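Local structure of twitching motility pilus retraction protein (Geobacter sulfurreducens PCA, 5ZFQ) at residues A27-H30 with Q31-T34; G229-D233 with L234-E238; V269-P272 with Y273-P276. The protein probably serves as the hexameric ATPase motor that powers retraction of the type IV pilus in Geobacter sulfurreducens. All coordinates share one frame; numbering follows the deposited sequence.

Contact 1 of 3, residues A27-H30 with Q31-T34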
loop_
_atom_site.group_PDB
_atom_site.type_symbol
_atom_site.label_atom_id
_atom_site.label_comp_id
_atom_site.label_asym_id
_atom_site.label_seq_id
_atom_site.Cartn_x
_atom_site.Cartn_y
_atom_site.Cartn_z
ATOM N N ALA A 27 -23.808 33.401 33.050
ATOM C CA ALA A 27 -24.916 32.493 32.790
ATOM C C ALA A 27 -24.433 31.075 32.386
ATOM O O ALA A 27 -23.362 30.911 31.798
ATOM C CB ALA A 27 -25.794 33.075 31.729
ATOM N N ASN A 28 -25.212 30.053 32.714
ATOM C CA ASN A 28 -24.836 28.695 32.354
ATOM C C ASN A 28 -25.531 28.318 31.055
ATOM O O ASN A 28 -26.380 29.090 30.572
ATOM C CB ASN A 28 -25.176 27.701 33.481
ATOM C CG ASN A 28 -26.673 27.660 33.830
ATOM O OD1 ASN A 28 -27.528 27.672 32.947
ATOM N ND2 ASN A 28 -26.982 27.603 35.132
ATOM N N MET A 29 -25.188 27.143 30.508
ATOM C CA MET A 29 -25.694 26.715 29.197
ATOM C C MET A 29 -27.217 26.512 29.209
ATOM O O MET A 29 -27.893 26.746 28.199
ATOM C CB MET A 29 -24.998 25.426 28.725
ATOM C CG MET A 29 -23.595 25.631 28.174
ATOM S SD MET A 29 -23.516 26.696 26.691
ATOM C CE MET A 29 -24.101 25.597 25.403
ATOM N N HIS A 30 -27.753 26.078 30.344
ATOM C CA HIS A 30 -29.190 25.899 30.457
ATOM C C HIS A 30 -29.891 27.221 30.165
ATOM O O HIS A 30 -30.742 27.288 29.280
ATOM C CB HIS A 30 -29.560 25.374 31.844
ATOM C CG HIS A 30 -30.992 24.976 31.968
ATOM N ND1 HIS A 30 -32.013 25.896 32.070
ATOM C CD2 HIS A 30 -31.579 23.756 31.995
ATOM C CE1 HIS A 30 -33.168 25.259 32.170
ATOM N NE2 HIS A 30 -32.932 23.959 32.118
ATOM N N GLN A 31 -29.512 28.267 30.901
ATOM C CA GLN A 31 -29.936 29.640 30.615
ATOM C C GLN A 31 -29.737 30.022 29.156
ATOM O O GLN A 31 -30.636 30.574 28.524
ATOM C CB GLN A 31 -29.168 30.630 31.476
ATOM C CG GLN A 31 -29.531 30.588 32.915
ATOM C CD GLN A 31 -28.656 31.516 33.737
ATOM O OE1 GLN A 31 -27.526 31.166 34.097
ATOM N NE2 GLN A 31 -29.171 32.708 34.042
ATOM N N LEU A 32 -28.553 29.736 28.628
ATOM C CA LEU A 32 -28.229 30.172 27.277
ATOM C C LEU A 32 -29.091 29.473 26.217
ATOM O O LEU A 32 -29.568 30.109 25.280
ATOM C CB LEU A 32 -26.731 29.961 26.989
ATOM C CG LEU A 32 -25.783 30.965 27.683
ATOM C CD1 LEU A 32 -24.322 30.712 27.325
ATOM C CD2 LEU A 32 -26.173 32.410 27.362
ATOM N N LEU A 33 -29.301 28.172 26.373
ATOM C CA LEU A 33 -30.059 27.411 25.386
ATOM C C LEU A 33 -31.533 27.726 25.536
ATOM O O LEU A 33 -32.273 27.783 24.548
ATOM C CB LEU A 33 -29.804 25.909 25.541
ATOM C CG LEU A 33 -28.361 25.447 25.283
ATOM C CD1 LEU A 33 -28.095 24.103 25.965
ATOM C CD2 LEU A 33 -28.108 25.362 23.785
ATOM N N THR A 34 -31.956 27.925 26.785
ATOM C CA THR A 34 -33.331 28.288 27.058
ATOM C C THR A 34 -33.593 29.583 26.321
ATOM O O THR A 34 -34.558 29.704 25.576
ATOM C CB THR A 34 -33.602 28.436 28.559
ATOM O OG1 THR A 34 -33.537 27.146 29.181
ATOM C CG2 THR A 34 -34.983 29.021 28.793
#

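Contact 2 of 3, residues G229-D233 with L234-E238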
loop_
_atom_site.group_PDB
_atom_site.type_symbol
_atom_site.label_atom_id
_atom_site.label_comp_id
_atom_site.label_asym_id
_atom_site.label_seq_id
_atom_site.Cartn_x
_atom_site.Cartn_y
_atom_site.Cartn_z
ATOM N N GLY A 229 -27.415 6.380 4.259
ATOM C CA GLY A 229 -26.490 7.485 4.214
ATOM C C GLY A 229 -25.736 7.477 2.909
ATOM O O GLY A 229 -26.141 6.823 1.985
ATOM N N GLU A 230 -24.641 8.196 2.839
ATOM C CA GLU A 230 -23.865 8.296 1.617
ATOM C C GLU A 230 -23.270 7.040 1.101
ATOM O O GLU A 230 -22.685 6.292 1.826
ATOM C CB GLU A 230 -22.728 9.314 1.771
ATOM C CG GLU A 230 -21.987 9.651 0.474
ATOM C CD GLU A 230 -21.177 10.948 0.531
ATOM O OE1 GLU A 230 -20.085 10.971 1.127
ATOM O OE2 GLU A 230 -21.615 11.969 -0.019
ATOM N N LEU A 231 -23.392 6.839 -0.187
ATOM C CA LEU A 231 -22.816 5.703 -0.809
ATOM C C LEU A 231 -21.341 5.993 -1.074
ATOM O O LEU A 231 -20.933 6.172 -2.199
ATOM C CB LEU A 231 -23.547 5.393 -2.102
ATOM C CG LEU A 231 -25.028 5.036 -1.990
ATOM C CD1 LEU A 231 -25.560 4.482 -3.278
ATOM C CD2 LEU A 231 -25.293 4.067 -0.877
ATOM N N ARG A 232 -20.543 6.036 -0.014
ATOM C CA ARG A 232 -19.106 6.283 -0.103
ATOM C C ARG A 232 -18.387 5.237 -0.959
ATOM O O ARG A 232 -17.748 5.552 -1.961
ATOM C CB ARG A 232 -18.494 6.279 1.309
ATOM C CG ARG A 232 -18.780 7.510 2.171
ATOM C CD ARG A 232 -18.177 7.324 3.577
ATOM N NE ARG A 232 -18.296 8.455 4.521
ATOM C CZ ARG A 232 -19.334 9.291 4.670
ATOM N NH1 ARG A 232 -20.461 9.160 3.973
ATOM N NH2 ARG A 232 -19.255 10.260 5.578
ATOM N N ASP A 233 -18.525 3.983 -0.544
ATOM C CA ASP A 233 -17.657 2.892 -0.960
ATOM C C ASP A 233 -18.314 1.972 -1.963
ATOM O O ASP A 233 -19.494 2.115 -2.267
ATOM C CB ASP A 233 -17.282 2.067 0.260
ATOM C CG ASP A 233 -17.068 2.917 1.476
ATOM O OD1 ASP A 233 -15.994 3.552 1.596
ATOM O OD2 ASP A 233 -18.004 2.970 2.303
ATOM N N LEU A 234 -17.558 0.993 -2.449
ATOM C CA LEU A 234 -18.151 -0.116 -3.193
ATOM C C LEU A 234 -18.958 -0.981 -2.230
ATOM O O LEU A 234 -19.998 -1.552 -2.592
ATOM C CB LEU A 234 -17.080 -0.955 -3.897
ATOM C CG LEU A 234 -16.350 -0.305 -5.076
ATOM C CD1 LEU A 234 -15.194 -1.167 -5.551
ATOM C CD2 LEU A 234 -17.318 -0.053 -6.210
ATOM N N GLU A 235 -18.470 -1.052 -0.994
ATOM C CA GLU A 235 -19.067 -1.883 0.041
ATOM C C GLU A 235 -20.455 -1.391 0.463
ATOM O O GLU A 235 -21.393 -2.190 0.584
ATOM C CB GLU A 235 -18.140 -1.943 1.254
ATOM C CG GLU A 235 -18.633 -2.890 2.336
ATOM C CD GLU A 235 -17.540 -3.297 3.317
ATOM O OE1 GLU A 235 -16.334 -3.180 2.964
ATOM O OE2 GLU A 235 -17.895 -3.756 4.432
ATOM N N THR A 236 -20.577 -0.082 0.692
ATOM C CA THR A 236 -21.846 0.521 1.088
ATOM C C THR A 236 -22.899 0.395 -0.026
ATOM O O THR A 236 -24.055 0.051 0.239
ATOM C CB THR A 236 -21.657 2.015 1.479
ATOM O OG1 THR A 236 -20.772 2.114 2.607
ATOM C CG2 THR A 236 -22.988 2.675 1.824
ATOM N N ILE A 237 -22.503 0.666 -1.266
ATOM C CA ILE A 237 -23.402 0.507 -2.405
ATOM C C ILE A 237 -23.933 -0.933 -2.510
ATOM O O ILE A 237 -25.131 -1.170 -2.765
ATOM C CB ILE A 237 -22.699 0.896 -3.716
ATOM C CG1 ILE A 237 -22.351 2.374 -3.716
ATOM C CG2 ILE A 237 -23.562 0.614 -4.929
ATOM C CD1 ILE A 237 -21.655 2.787 -4.991
ATOM N N GLU A 238 -23.031 -1.883 -2.289
ATOM C CA GLU A 238 -23.353 -3.295 -2.372
ATOM C C GLU A 238 -24.300 -3.710 -1.273
ATOM O O GLU A 238 -25.085 -4.637 -1.444
ATOM C CB GLU A 238 -22.082 -4.135 -2.297
ATOM C CG GLU A 238 -21.629 -4.712 -3.619
ATOM C CD GLU A 238 -20.241 -5.303 -3.512
ATOM O OE1 GLU A 238 -19.689 -5.274 -2.387
ATOM O OE2 GLU A 238 -19.696 -5.782 -4.534
#

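Contact 3 of 3, residues V269-P272 with Y273-P276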
loop_
_atom_site.group_PDB
_atom_site.type_symbol
_atom_site.label_atom_id
_atom_site.label_comp_id
_atom_site.label_asym_id
_atom_site.label_seq_id
_atom_site.Cartn_x
_atom_site.Cartn_y
_atom_site.Cartn_z
ATOM N N VAL A 269 -17.793 3.199 -10.316
ATOM C CA VAL A 269 -16.825 2.974 -9.234
ATOM C C VAL A 269 -16.433 1.509 -9.132
ATOM O O VAL A 269 -15.431 1.168 -8.501
ATOM C CB VAL A 269 -17.376 3.435 -7.859
ATOM C CG1 VAL A 269 -17.443 4.968 -7.782
ATOM C CG2 VAL A 269 -18.739 2.813 -7.603
ATOM N N PHE A 270 -17.250 0.661 -9.754
ATOM C CA PHE A 270 -17.054 -0.786 -9.814
ATOM C C PHE A 270 -16.122 -1.213 -10.940
ATOM O O PHE A 270 -16.059 -0.552 -11.990
ATOM C CB PHE A 270 -18.388 -1.506 -10.018
ATOM C CG PHE A 270 -19.232 -1.583 -8.797
ATOM C CD1 PHE A 270 -19.017 -2.585 -7.851
ATOM C CD2 PHE A 270 -20.260 -0.667 -8.591
ATOM C CE1 PHE A 270 -19.803 -2.666 -6.705
ATOM C CE2 PHE A 270 -21.051 -0.738 -7.455
ATOM C CZ PHE A 270 -20.821 -1.742 -6.508
ATOM N N PRO A 271 -15.418 -2.340 -10.735
ATOM C CA PRO A 271 -14.620 -2.988 -11.782
ATOM C C PRO A 271 -15.449 -3.245 -13.042
ATOM O O PRO A 271 -16.600 -3.678 -12.931
ATOM C CB PRO A 271 -14.190 -4.300 -11.125
ATOM C CG PRO A 271 -14.085 -3.947 -9.666
ATOM C CD PRO A 271 -15.236 -2.991 -9.424
ATOM N N PRO A 272 -14.881 -2.958 -14.222
ATOM C CA PRO A 272 -15.541 -3.167 -15.517
ATOM C C PRO A 272 -16.330 -4.475 -15.627
ATOM O O PRO A 272 -17.395 -4.476 -16.244
ATOM C CB PRO A 272 -14.365 -3.156 -16.500
ATOM C CG PRO A 272 -13.421 -2.171 -15.895
ATOM C CD PRO A 272 -13.563 -2.313 -14.383
ATOM N N TYR A 273 -15.831 -5.558 -15.037
ATOM C CA TYR A 273 -16.512 -6.855 -15.150
ATOM C C TYR A 273 -17.845 -6.899 -14.368
ATOM O O TYR A 273 -18.754 -7.674 -14.689
ATOM C CB TYR A 273 -15.581 -7.999 -14.690
ATOM C CG TYR A 273 -15.085 -7.945 -13.242
ATOM C CD1 TYR A 273 -15.953 -8.188 -12.170
ATOM C CD2 TYR A 273 -13.739 -7.687 -12.951
ATOM C CE1 TYR A 273 -15.507 -8.154 -10.853
ATOM C CE2 TYR A 273 -13.271 -7.658 -11.632
ATOM C CZ TYR A 273 -14.160 -7.897 -10.582
ATOM O OH TYR A 273 -13.718 -7.868 -9.264
ATOM N N GLN A 274 -17.952 -6.058 -13.345
ATOM C CA GLN A 274 -19.107 -6.065 -12.465
ATOM C C GLN A 274 -20.187 -5.065 -12.905
ATOM O O GLN A 274 -21.334 -5.131 -12.472
ATOM C CB GLN A 274 -18.654 -5.773 -11.033
ATOM C CG GLN A 274 -19.736 -5.978 -9.986
ATOM C CD GLN A 274 -19.163 -6.154 -8.590
ATOM O OE1 GLN A 274 -17.936 -6.104 -8.396
ATOM N NE2 GLN A 274 -20.051 -6.363 -7.602
ATOM N N GLN A 275 -19.812 -4.146 -13.780
ATOM C CA GLN A 275 -20.715 -3.082 -14.226
ATOM C C GLN A 275 -22.003 -3.586 -14.923
ATOM O O GLN A 275 -23.085 -3.030 -14.673
ATOM C CB GLN A 275 -19.950 -2.101 -15.141
ATOM C CG GLN A 275 -18.875 -1.319 -14.396
ATOM C CD GLN A 275 -18.265 -0.205 -15.218
ATOM O OE1 GLN A 275 -18.486 -0.102 -16.428
ATOM N NE2 GLN A 275 -17.507 0.652 -14.554
ATOM N N PRO A 276 -21.903 -4.618 -15.795
ATOM C CA PRO A 276 -23.139 -5.249 -16.282
ATOM C C PRO A 276 -24.045 -5.839 -15.180
ATOM O O PRO A 276 -25.271 -5.819 -15.353
ATOM C CB PRO A 276 -22.615 -6.356 -17.205
ATOM C CG PRO A 276 -21.365 -5.813 -17.735
ATOM C CD PRO A 276 -20.738 -5.085 -16.575
#

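Contact 1 of 3, residues A27-H30 with Q31-T34
A capping box formed by Asn28 and Gln31 opens helix 29-38, a clear case of side chains taking over at a helix start, where preceding turns cannot supply backbone partners. Asn28 stands at the N-cap and Gln31 three residues on. With CG placed between the backbone N and the carbonyl carbon (chi1 60°), the asparagine amide folds back so that Asn28 OD1 accepts from Gln31 N at 2.9 Å, with an N-H...O angle of 169°. The return bond runs from Asn28 N to Gln31 OE1, also 2.9 Å, this donor tilted from the carbonyl plane of the glutamine. The two amides stand 70° apart, and Gln31 CD passes 3.8 Å from Ala27 CB. One turn on, His30 O accepts twice from Thr34: from the backbone N in the regular helical way, and from OG1 at 2.8 Å, which comes from above the carbonyl plane. A valine here would probably cost His30 O the hydroxyl donor, while the backbone bond from Thr34 N would stay. On the buried flank Met29 bends at both its later torsions, bringing SD to 4.1 Å from Leu32 CD1 and CE to 4.3 Å from Leu33 CG. This apolar side settles on Leu44 of strand 43-46, while Met29 and Leu32 also meet Leu76 of helix 70-79, and Leu33 reaches Phe99 and Ile101 of strand 94-101.

Contact 2 of 3, residues G229-D233 with L234-E238
Leu231 and Ile237 form the close-packed half of this strand-to-helix junction, where strand 225-230 gives way to helix 234-245 within a beta-alpha-beta unit. Leu231 CB lies 3.6 Å from Ile237 CG1, the two side chains meeting at about a right angle, and Leu231 CD2 touches Thr236 CG2 at 3.8 Å. An inverse gamma turn centred on Leu231 bends the chain just after the strand. Both hydrophobic residues also pack on Ile266 of helix 259-268, and Leu231 rests on Ala252 and Leu254 of strand 249-254, so this half belongs to the interior.

Exposed Asp233 marks the solvent side and reaches inward to the buried Thr236. It occupies the N-cap position without a capping bond; OD2 instead uses its anti lone pair to accept from Thr236 OG1 at 2.9 Å. Thr236 holds OG1 anti to its carbonyl carbon (chi1 -62°), which directs the hydroxyl to Asp233 and CG2 to Leu231. The first backbone bond of the helix, Ile237 N to Asp233 O, is weak at 3.5 Å. Near the helix N-terminus, the carboxylate's negative charge would probably be eased by the helix dipole, and the Thr236 hydroxyl probably helps to set how it is turned.

Contact 3 of 3, residues V269-P272 with Y273-P276
Pro271 O draws two backbone N-H groups from the chain that follows it. Gln274 N donates at 2.8 Å, from above the carbonyl plane, and Gln275 N adds a weak bond at 3.4 Å; Gln275 N also makes a weak bond to Pro272 O. These bonds curl the chain into the turn that precedes helix 275-285. A side chain reinforces the fold. Gln275, extended beyond CG, reaches back so that NE2 donates to Phe270 O at 3.2 Å. The oxygen is tilted out of the glutamine's amide plane, and the N-H...O angle is a moderate 144°.

Around these bonds the side chains pack in two groups. Tyr273 carries CG between its backbone N and carbonyl carbon (chi1 60°), which turns the ring back alongside Pro271. Pro271 CB then sits over one face of the ring, 3.7 Å from its centroid and offset toward the rim, a CH-pi contact; the proline's CG lies 4.0 Å from Tyr273 OH. Gln274 crosses Phe270 obliquely, its CD 3.6 Å from Phe270 CD1, with the amide and ring planes 51° apart. The polar end of Gln274 turns to Glu238 of helix 234-245, while Phe270, buried, packs on Leu234 and Ile237 of the same helix.

The turn also lies at a subunit boundary, Tyr273 packing on Val269 of a neighbouring subunit and Gln274 on Arg265 of that same neighbour. The 271-274 bond, with helical backbone angles at Pro272 and Tyr273, is that of a type I beta turn with proline at its second position, here leading into helix 275-285.

Contacts 2 and 3 are neighbours, whereas contact 1 lies apart. Residues 27-34 belong to the part of the chain built round the antiparallel sheet, on the far side of the chain's centre; their centre is 40 Å from that of contact 2 and 54 Å from that of contact 3. The latter two have centres 14 Å apart and touch directly: Glu238 OE2 and Gln274 NE2 are 3.1 Å apart, a probable hydrogen bond, and Leu234 CD2 packs 3.5 Å from Phe270 CD1. The side chain of Glu230 lies near, without touching, a probable Walker A P-loop. Contacts 2 and 3 thus lie between the neighbourhood of the probable nucleotide site and a subunit interface.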